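Local coordinates for protein tyrosinase (Burkholderia thailandensis, PDB 5ZRD) that catalyses the copper-dependent oxygenation of monophenols to catechols and, as in other tyrosinases, probably their further oxidation to o-quinones, at residues A[214-217]-A[218-222]; A[269-273]-A[274-278]; A[278-281]-A[282-286]. All coordinates share one frame; numbering follows the deposited sequence.

Contact 1 (A[214-217]-A[218-222]); sequences SNVR and AWLKG
N215 and W219, one helical turn apart, run alongside each other and point the same way, with the plane of the N215 amide turned 83° from the indole, so that the two flat groups meet almost at right angles. The amide lies near the CD1–NE1 side of the five-membered ring, while the backbone O of N215 lies at the edge of the ring, in its plane, 3.4 Å from W219 CD1. That same oxygen accepts the amide N of W219 at 3.0 Å in a nearly straight bond, N-H...O 178°. W219 NE1 is satisfied by F287 O, and the indole meets Y289 and H463 edge-to-face, which fixes the rotation of this large ring. Next to this pair, V216 CG1, anti to its own backbone N, lies 3.8 Å from L220 CD1, and the two aliphatic side chains also lie side by side. L220 continues onto T124 and L125 of helix 122-127.

These i to i+4 pairs belong to the last turns of helix 205-221, part of the helical tyrosinase domain; its buried face carries N215 and W219 against A283 of helix 274-285. The chain leaves helical geometry at G222, whose positive phi of 93° suits glycine, and G222 N still bonds A218 O at 2.8 Å.

The other side of the helix is less enclosed. S214, R217, A218 and K221 are partly exposed there, tied chiefly through the backbone: A218 N bonds S214 O at 3.0 Å and K221 N bonds R217 O at 2.8 Å. The long side chains of R217 and K221 reach away from this turn, R217 NE to L125 O and K221 NZ to S224 O, while P225 lies against R217 and A218.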
ATOM      1  N   SER A 214     -35.615  33.979   2.974  1.00 36.33           N
ATOM      2  CA  SER A 214     -36.258  33.819   4.258  1.00 33.93           C
ATOM      3  C   SER A 214     -35.394  32.945   5.195  1.00 32.38           C
ATOM      4  O   SER A 214     -35.256  33.234   6.396  1.00 34.54           O
ATOM      5  CB  SER A 214     -37.643  33.272   4.007  1.00 33.87           C
ATOM      6  OG  SER A 214     -38.073  32.577   5.132  1.00 38.59           O
ATOM      7  N   ASN A 215     -34.801  31.874   4.652  1.00 29.79           N
ATOM      8  CA  ASN A 215     -33.811  31.043   5.384  1.00 28.86           C
ATOM      9  C   ASN A 215     -32.629  31.926   5.794  1.00 29.85           C
ATOM     10  O   ASN A 215     -32.231  31.903   6.950  1.00 30.17           O
ATOM     11  CB  ASN A 215     -33.358  29.850   4.538  1.00 29.48           C
ATOM     12  CG  ASN A 215     -32.579  28.777   5.266  1.00 29.37           C
ATOM     13  OD1 ASN A 215     -31.542  28.303   4.780  1.00 33.77           O
ATOM     14  ND2 ASN A 215     -33.065  28.359   6.407  1.00 25.15           N
ATOM     15  N   VAL A 216     -32.135  32.781   4.907  1.00 30.64           N
ATOM     16  CA  VAL A 216     -30.986  33.562   5.301  1.00 34.35           C
ATOM     17  C   VAL A 216     -31.401  34.490   6.445  1.00 38.06           C
ATOM     18  O   VAL A 216     -30.615  34.679   7.398  1.00 31.49           O
ATOM     19  CB  VAL A 216     -30.380  34.311   4.107  1.00 35.82           C
ATOM     20  CG1 VAL A 216     -29.430  35.414   4.542  1.00 38.90           C
ATOM     21  CG2 VAL A 216     -29.666  33.334   3.180  1.00 36.54           C
ATOM     22  N   ARG A 217     -32.630  35.034   6.388  1.00 38.64           N
ATOM     23  CA  ARG A 217     -33.055  36.002   7.451  1.00 37.39           C
ATOM     24  C   ARG A 217     -33.188  35.307   8.819  1.00 37.80           C
ATOM     25  O   ARG A 217     -32.879  35.883   9.873  1.00 39.05           O
ATOM     26  CB  ARG A 217     -34.381  36.657   7.069  1.00 39.34           C
ATOM     27  CG  ARG A 217     -34.292  37.688   5.952  1.00 40.38           C
ATOM     28  CD  ARG A 217     -35.671  38.285   5.684  1.00 39.91           C
ATOM     29  NE  ARG A 217     -36.084  39.115   6.815  1.00 45.91           N
ATOM     30  CZ  ARG A 217     -37.349  39.318   7.198  1.00 46.82           C
ATOM     31  NH1 ARG A 217     -38.358  38.972   6.409  1.00 37.06           N
ATOM     32  NH2 ARG A 217     -37.586  39.798   8.405  1.00 43.14           N
ATOM     33  N   ALA A 218     -33.663  34.068   8.791  1.00 37.64           N
ATOM     34  CA  ALA A 218     -33.905  33.279  10.003  1.00 36.13           C
ATOM     35  C   ALA A 218     -32.570  32.910  10.648  1.00 33.88           C
ATOM     36  O   ALA A 218     -32.428  32.979  11.833  1.00 34.73           O
ATOM     37  CB  ALA A 218     -34.691  32.024   9.680  1.00 35.09           C
ATOM     38  N   TRP A 219     -31.634  32.440   9.848  1.00 34.93           N
ATOM     39  CA  TRP A 219     -30.290  32.156  10.337  1.00 34.48           C
ATOM     40  C   TRP A 219     -29.681  33.404  10.984  1.00 32.69           C
ATOM     41  O   TRP A 219     -29.117  33.329  12.081  1.00 30.06           O
ATOM     42  CB  TRP A 219     -29.403  31.673   9.198  1.00 34.30           C
ATOM     43  CG  TRP A 219     -29.398  30.194   8.966  1.00 33.30           C
ATOM     44  CD1 TRP A 219     -30.195  29.490   8.113  1.00 34.96           C
ATOM     45  CD2 TRP A 219     -28.486  29.244   9.521  1.00 35.02           C
ATOM     46  NE1 TRP A 219     -29.845  28.169   8.102  1.00 34.13           N
ATOM     47  CE2 TRP A 219     -28.808  27.985   8.965  1.00 33.92           C
ATOM     48  CE3 TRP A 219     -27.452  29.315  10.456  1.00 36.58           C
ATOM     49  CZ2 TRP A 219     -28.104  26.829   9.281  1.00 35.09           C
ATOM     50  CZ3 TRP A 219     -26.771  28.161  10.784  1.00 37.63           C
ATOM     51  CH2 TRP A 219     -27.096  26.936  10.210  1.00 34.09           C
ATOM     52  N   LEU A 220     -29.800  34.549  10.313  1.00 34.02           N
ATOM     53  CA  LEU A 220     -29.248  35.806  10.868  1.00 33.48           C
ATOM     54  C   LEU A 220     -29.970  36.209  12.162  1.00 32.92           C
ATOM     55  O   LEU A 220     -29.338  36.601  13.149  1.00 31.42           O
ATOM     56  CB  LEU A 220     -29.351  36.903   9.812  1.00 31.74           C
ATOM     57  CG  LEU A 220     -28.337  36.776   8.680  1.00 34.86           C
ATOM     58  CD1 LEU A 220     -28.761  37.636   7.515  1.00 37.22           C
ATOM     59  CD2 LEU A 220     -26.952  37.180   9.153  1.00 39.88           C
ATOM     60  N   LYS A 221     -31.290  36.099  12.152  1.00 37.19           N
ATOM     61  CA  LYS A 221     -32.066  36.390  13.336  1.00 38.69           C
ATOM     62  C   LYS A 221     -31.733  35.425  14.477  1.00 33.27           C
ATOM     63  O   LYS A 221     -31.479  35.888  15.560  1.00 32.53           O
ATOM     64  CB  LYS A 221     -33.568  36.301  13.061  1.00 40.31           C
ATOM     65  CG  LYS A 221     -34.407  36.935  14.155  1.00 45.53           C
ATOM     66  CD  LYS A 221     -35.896  36.983  13.846  1.00 53.98           C
ATOM     67  CE  LYS A 221     -36.698  37.676  14.936  1.00 64.50           C
ATOM     68  NZ  LYS A 221     -38.042  37.064  15.118  1.00 75.03           N
ATOM     69  N   GLY A 222     -31.724  34.106  14.242  1.00 32.10           N
ATOM     70  CA  GLY A 222     -31.682  33.117  15.354  1.00 34.66           C
ATOM     71  C   GLY A 222     -33.083  32.660  15.775  1.00 41.74           C
ATOM     72  O   GLY A 222     -33.280  31.998  16.804  1.00 40.37           O
TER

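Contact 2 (A[269-273]-A[274-278]); sequences LVTPV and ESPHN. With CU (copper (II) ion), chain K; CIT (citric acid), chain E.
P272 O takes the backbone N of S275 at 3.1 Å, a bond in which the donor stands 57° above the carbonyl plane instead of on a lone pair. It closes the first turn of helix 274-285, and P276 suits this place: lacking an N-H, it brings its CD to 3.2 Å from the same P272 O.

H277 carries this helix start to the metal. Its CB lies 3.4 Å from V273 O, the acceptor of a weak bond from H277 N. Farther out, ND1 donates to E274 O at 3.1 Å, with the oxygen in the ring plane, and makes a weaker bond to N278 OD1. E274 O is gripped twice, since N278 N also reaches it from the same face of its plane. With the ring held by ND1, H277 NE2 binds the copper ion (CU) at 2.1 Å; H281 and H320 complete the protein ligands of this ion, and the bound oxygen atom touches H277.

At the loop side, T271 OG1 donates to O3 of a citrate, probably from the crystallisation liquor, at 3.0 Å, and S275 OG donates to its O4 at 2.6 Å. S275 OG lies anti to the backbone N (chi1 -170°), on the side where one carboxylate of the citrate bridges loop and helix.

E274 runs out from the helix start, its carboxylate accepting from T256 N and G86 N. The turn thus sits with P276 against V237 and Y241 of helix 237-244 and P272 against A259 of helix 256-265.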
ATOM      1  N   LEU A 269     -16.799  32.117  26.402  1.00 32.48           N
ATOM      2  CA  LEU A 269     -16.975  31.532  25.091  1.00 33.88           C
ATOM      3  C   LEU A 269     -16.354  32.464  24.069  1.00 32.77           C
ATOM      4  O   LEU A 269     -16.795  33.599  23.954  1.00 32.40           O
ATOM      5  CB  LEU A 269     -18.472  31.393  24.777  1.00 34.13           C
ATOM      6  CG  LEU A 269     -19.136  30.117  25.290  1.00 38.19           C
ATOM      7  CD1 LEU A 269     -20.587  30.022  24.837  1.00 43.27           C
ATOM      8  CD2 LEU A 269     -18.375  28.889  24.843  1.00 39.27           C
ATOM      9  N   VAL A 270     -15.365  31.993  23.323  1.00 35.97           N
ATOM     10  CA  VAL A 270     -14.923  32.756  22.160  1.00 35.02           C
ATOM     11  C   VAL A 270     -15.523  32.140  20.889  1.00 32.66           C
ATOM     12  O   VAL A 270     -15.752  30.940  20.796  1.00 31.12           O
ATOM     13  CB  VAL A 270     -13.394  32.883  22.077  1.00 38.10           C
ATOM     14  CG1 VAL A 270     -12.791  33.296  23.405  1.00 38.90           C
ATOM     15  CG2 VAL A 270     -12.745  31.633  21.586  1.00 41.61           C
ATOM     16  N   THR A 271     -15.765  33.006  19.920  1.00 33.77           N
ATOM     17  CA  THR A 271     -16.288  32.625  18.637  1.00 32.06           C
ATOM     18  C   THR A 271     -15.297  33.044  17.547  1.00 31.31           C
ATOM     19  O   THR A 271     -15.058  34.225  17.389  1.00 27.32           O
ATOM     20  CB  THR A 271     -17.632  33.298  18.339  1.00 30.79           C
ATOM     21  OG1 THR A 271     -18.540  32.839  19.333  1.00 31.58           O
ATOM     22  CG2 THR A 271     -18.151  32.961  16.955  1.00 30.80           C
ATOM     23  N   PRO A 272     -14.773  32.082  16.789  1.00 29.76           N
ATOM     24  CA  PRO A 272     -13.923  32.345  15.659  1.00 31.69           C
ATOM     25  C   PRO A 272     -14.734  32.880  14.474  1.00 31.68           C
ATOM     26  O   PRO A 272     -15.939  32.592  14.325  1.00 31.20           O
ATOM     27  CB  PRO A 272     -13.306  30.989  15.302  1.00 30.90           C
ATOM     28  CG  PRO A 272     -14.360  29.979  15.734  1.00 28.82           C
ATOM     29  CD  PRO A 272     -15.166  30.670  16.806  1.00 29.31           C
ATOM     30  N   VAL A 273     -14.079  33.652  13.623  1.00 28.30           N
ATOM     31  CA  VAL A 273     -14.779  34.162  12.462  1.00 27.09           C
ATOM     32  C   VAL A 273     -15.257  32.993  11.589  1.00 26.95           C
ATOM     33  O   VAL A 273     -16.231  33.129  10.865  1.00 27.64           O
ATOM     34  CB  VAL A 273     -13.930  35.142  11.631  1.00 26.26           C
ATOM     35  CG1 VAL A 273     -12.702  34.500  11.014  1.00 25.15           C
ATOM     36  CG2 VAL A 273     -14.794  35.781  10.555  1.00 28.36           C
ATOM     37  N   GLU A 274     -14.559  31.856  11.661  1.00 26.35           N
ATOM     38  CA  GLU A 274     -14.886  30.676  10.872  1.00 27.26           C
ATOM     39  C   GLU A 274     -16.313  30.162  11.165  1.00 27.60           C
ATOM     40  O   GLU A 274     -16.894  29.504  10.311  1.00 26.45           O
ATOM     41  CB  GLU A 274     -13.886  29.544  11.110  1.00 25.40           C
ATOM     42  CG  GLU A 274     -13.896  28.515  10.003  1.00 25.93           C
ATOM     43  CD  GLU A 274     -12.888  27.383  10.145  1.00 29.28           C
ATOM     44  OE1 GLU A 274     -12.769  26.541   9.171  1.00 25.74           O
ATOM     45  OE2 GLU A 274     -12.279  27.281  11.248  1.00 28.49           O
ATOM     46  N   SER A 275     -16.820  30.432  12.359  1.00 27.44           N
ATOM     47  CA  SER A 275     -18.082  29.866  12.845  1.00 28.44           C
ATOM     48  C   SER A 275     -19.280  30.474  12.101  1.00 28.90           C
ATOM     49  O   SER A 275     -20.004  29.773  11.429  1.00 29.58           O
ATOM     50  CB  SER A 275     -18.169  30.000  14.356  1.00 25.68           C
ATOM     51  OG  SER A 275     -19.270  29.271  14.886  1.00 32.14           O
ATOM     52  N   PRO A 276     -19.497  31.780  12.227  1.00 29.86           N
ATOM     53  CA  PRO A 276     -20.571  32.414  11.497  1.00 29.11           C
ATOM     54  C   PRO A 276     -20.437  32.233   9.984  1.00 30.92           C
ATOM     55  O   PRO A 276     -21.460  32.123   9.270  1.00 29.78           O
ATOM     56  CB  PRO A 276     -20.486  33.906  11.860  1.00 31.10           C
ATOM     57  CG  PRO A 276     -19.130  34.042  12.505  1.00 29.53           C
ATOM     58  CD  PRO A 276     -18.956  32.713  13.197  1.00 28.15           C
ATOM     59  N   HIS A 277     -19.189  32.173   9.528  1.00 32.34           N
ATOM     60  CA  HIS A 277     -18.848  31.821   8.137  1.00 28.67           C
ATOM     61  C   HIS A 277     -19.479  30.478   7.758  1.00 27.37           C
ATOM     62  O   HIS A 277     -20.196  30.394   6.769  1.00 25.90           O
ATOM     63  CB  HIS A 277     -17.336  31.830   7.912  1.00 26.48           C
ATOM     64  CG  HIS A 277     -16.865  30.839   6.902  1.00 27.65           C
ATOM     65  ND1 HIS A 277     -16.614  29.517   7.232  1.00 28.01           N
ATOM     66  CD2 HIS A 277     -16.550  30.956   5.598  1.00 26.26           C
ATOM     67  CE1 HIS A 277     -16.172  28.864   6.165  1.00 27.63           C
ATOM     68  NE2 HIS A 277     -16.108  29.717   5.152  1.00 26.90           N
ATOM     69  N   ASN A 278     -19.185  29.457   8.548  1.00 27.49           N
ATOM     70  CA  ASN A 278     -19.793  28.143   8.413  1.00 27.12           C
ATOM     71  C   ASN A 278     -21.320  28.272   8.289  1.00 27.29           C
ATOM     72  O   ASN A 278     -21.918  27.652   7.381  1.00 29.54           O
ATOM     73  CB  ASN A 278     -19.390  27.226   9.562  1.00 27.80           C
ATOM     74  CG  ASN A 278     -17.964  26.743   9.461  1.00 29.31           C
ATOM     75  OD1 ASN A 278     -17.236  27.122   8.542  1.00 27.77           O
ATOM     76  ND2 ASN A 278     -17.555  25.910  10.401  1.00 29.45           N
TER
HETATM   77 CU    CU K 607     -16.229  29.764   3.022  1.00 45.09          CU
HETATM   78  C1  CIT E 601     -15.749  26.350  18.074  1.00 56.69           C
HETATM   79  O1  CIT E 601     -15.721  25.178  18.529  1.00 50.37           O
HETATM   80  O2  CIT E 601     -14.962  26.667  17.173  1.00 60.59           O
HETATM   81  C2  CIT E 601     -16.674  27.470  18.542  1.00 53.10           C
HETATM   82  C3  CIT E 601     -17.904  27.115  19.404  1.00 51.37           C
HETATM   83  O7  CIT E 601     -18.071  28.147  20.359  1.00 51.55           O
HETATM   84  C4  CIT E 601     -19.221  27.477  18.746  1.00 58.51           C
HETATM   85  C5  CIT E 601     -19.135  29.018  18.552  1.00 58.47           C
HETATM   86  O3  CIT E 601     -19.287  29.895  19.439  1.00 48.48           O
HETATM   87  O4  CIT E 601     -18.857  29.402  17.425  1.00 61.91           O
HETATM   88  C6  CIT E 601     -17.677  25.906  20.307  1.00 40.59           C
HETATM   89  O5  CIT E 601     -18.384  24.915  20.350  1.00 37.27           O
HETATM   90  O6  CIT E 601     -16.718  25.959  21.084  1.00 33.30           O

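Contact 3 (A[278-281]-A[282-286]); sequences NDIH and LAVGG. With CU (copper (II) ion), chain K.
L282 N bonds N278 O at 3.0 Å and A283 N bonds D279 O at 2.9 Å, both donors lying in the carbonyl planes. V284 N follows to I280 O at 3.0 Å, and G285 N makes a weak, bent bond to H281 O. With G286 N weakly bonded to L282 O and G286 at positive phi, the end of helix 274-285 forms a Schellman motif.

The buried side-chain polar atoms have partners as well. D279 gives OD1 to S465 OG and OD2 to H463 NE2, and N278 ND2 donates to S465 O. In H281, CG beside the backbone N (chi1 -86°) lets the ring reach the metal: ND1 donates to M304 O while H281 NE2 binds the copper ion (CU) at 2.0 Å, with H277 and H320 as the other histidine ligands. Apolar contact is slight, I280 CG2 meeting V284 CG2 at 4.3 Å.

With ND1 held by the M304 carbonyl and NE2 by copper, the imidazole of H281 is tied at both nitrogens, and the second-shell bond from M304 would fix the rotation of this first-shell ligand.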
ATOM      1  N   ASN A 278     -19.185  29.457   8.548  1.00 27.49           N
ATOM      2  CA  ASN A 278     -19.793  28.143   8.413  1.00 27.12           C
ATOM      3  C   ASN A 278     -21.320  28.272   8.289  1.00 27.29           C
ATOM      4  O   ASN A 278     -21.918  27.652   7.381  1.00 29.54           O
ATOM      5  CB  ASN A 278     -19.390  27.226   9.562  1.00 27.80           C
ATOM      6  CG  ASN A 278     -17.964  26.743   9.461  1.00 29.31           C
ATOM      7  OD1 ASN A 278     -17.236  27.122   8.542  1.00 27.77           O
ATOM      8  ND2 ASN A 278     -17.555  25.910  10.401  1.00 29.45           N
ATOM      9  N   ASP A 279     -21.943  29.090   9.136  1.00 26.75           N
ATOM     10  CA  ASP A 279     -23.416  29.238   9.107  1.00 29.39           C
ATOM     11  C   ASP A 279     -23.930  29.666   7.740  1.00 30.92           C
ATOM     12  O   ASP A 279     -24.936  29.133   7.259  1.00 33.27           O
ATOM     13  CB  ASP A 279     -23.899  30.249  10.159  1.00 30.77           C
ATOM     14  CG  ASP A 279     -23.578  29.824  11.605  1.00 34.32           C
ATOM     15  OD1 ASP A 279     -23.356  28.610  11.888  1.00 35.20           O
ATOM     16  OD2 ASP A 279     -23.548  30.724  12.469  1.00 34.08           O
ATOM     17  N   ILE A 280     -23.234  30.610   7.102  1.00 28.88           N
ATOM     18  CA  ILE A 280     -23.721  31.231   5.897  1.00 26.91           C
ATOM     19  C   ILE A 280     -23.624  30.180   4.791  1.00 27.87           C
ATOM     20  O   ILE A 280     -24.499  30.068   3.979  1.00 30.13           O
ATOM     21  CB  ILE A 280     -22.966  32.548   5.570  1.00 26.12           C
ATOM     22  CG1 ILE A 280     -23.302  33.701   6.526  1.00 31.39           C
ATOM     23  CG2 ILE A 280     -23.189  32.987   4.140  1.00 28.21           C
ATOM     24  CD1 ILE A 280     -24.785  34.077   6.610  1.00 31.71           C
ATOM     25  N   HIS A 281     -22.534  29.443   4.746  1.00 27.45           N
ATOM     26  CA  HIS A 281     -22.428  28.334   3.854  1.00 26.60           C
ATOM     27  C   HIS A 281     -23.613  27.374   4.036  1.00 27.79           C
ATOM     28  O   HIS A 281     -24.137  26.901   3.074  1.00 26.96           O
ATOM     29  CB  HIS A 281     -21.128  27.575   4.130  1.00 27.81           C
ATOM     30  CG  HIS A 281     -19.934  28.107   3.414  1.00 31.26           C
ATOM     31  ND1 HIS A 281     -19.478  27.544   2.240  1.00 29.47           N
ATOM     32  CD2 HIS A 281     -19.064  29.088   3.742  1.00 33.47           C
ATOM     33  CE1 HIS A 281     -18.364  28.152   1.882  1.00 33.66           C
ATOM     34  NE2 HIS A 281     -18.112  29.149   2.759  1.00 34.18           N
ATOM     35  N   LEU A 282     -23.978  27.003   5.262  1.00 27.35           N
ATOM     36  CA  LEU A 282     -25.008  26.006   5.403  1.00 28.90           C
ATOM     37  C   LEU A 282     -26.377  26.593   5.019  1.00 28.89           C
ATOM     38  O   LEU A 282     -27.203  25.912   4.448  1.00 30.21           O
ATOM     39  CB  LEU A 282     -25.026  25.452   6.830  1.00 27.31           C
ATOM     40  CG  LEU A 282     -23.771  24.727   7.299  1.00 31.00           C
ATOM     41  CD1 LEU A 282     -24.092  23.752   8.420  1.00 33.00           C
ATOM     42  CD2 LEU A 282     -23.049  24.000   6.177  1.00 35.29           C
ATOM     43  N   ALA A 283     -26.644  27.837   5.364  1.00 30.07           N
ATOM     44  CA  ALA A 283     -27.929  28.455   5.040  1.00 26.84           C
ATOM     45  C   ALA A 283     -28.106  28.539   3.517  1.00 31.34           C
ATOM     46  O   ALA A 283     -29.097  28.058   2.936  1.00 32.52           O
ATOM     47  CB  ALA A 283     -28.005  29.818   5.669  1.00 26.61           C
ATOM     48  N   VAL A 284     -27.124  29.137   2.856  1.00 32.15           N
ATOM     49  CA  VAL A 284     -27.141  29.275   1.415  1.00 28.94           C
ATOM     50  C   VAL A 284     -27.051  27.903   0.736  1.00 29.91           C
ATOM     51  O   VAL A 284     -27.597  27.709  -0.348  1.00 35.09           O
ATOM     52  CB  VAL A 284     -25.994  30.186   0.972  1.00 30.11           C
ATOM     53  CG1 VAL A 284     -25.798  30.107  -0.531  1.00 34.41           C
ATOM     54  CG2 VAL A 284     -26.225  31.621   1.416  1.00 30.64           C
ATOM     55  N   GLY A 285     -26.350  26.951   1.339  1.00 30.15           N
ATOM     56  CA  GLY A 285     -26.027  25.654   0.678  1.00 29.11           C
ATOM     57  C   GLY A 285     -26.925  24.475   1.079  1.00 30.20           C
ATOM     58  O   GLY A 285     -26.595  23.325   0.724  1.00 28.97           O
ATOM     59  N   GLY A 286     -28.010  24.703   1.833  1.00 29.70           N
ATOM     60  CA  GLY A 286     -29.133  23.744   1.884  1.00 32.40           C
ATOM     61  C   GLY A 286     -29.723  23.421   3.256  1.00 31.55           C
ATOM     62  O   GLY A 286     -30.650  22.575   3.327  1.00 34.09           O
TER
HETATM   63 CU    CU K 607     -16.229  29.764   3.022  1.00 45.09          CU

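In the fold
The three contacts come in series along the chain, all within the common central domain of tyrosinase. Contact 1 forms the end of helix 205-221; contacts 2 and 3 take the start and end of helix 274-285, share N278 and have centres about 13 Å apart. Contact 1 backs onto contact 3, centres about 11 Å apart, with W219 CD1 3.3 Å from A283 CB and W219 CZ3 3.6 Å from D279 CB, but does not touch contact 2, about 6 Å away at the nearest atoms. Helix 274-285 thus holds two ligands of one copper, H277 and H281, a turn apart, while helix 205-221 forms a second layer behind it.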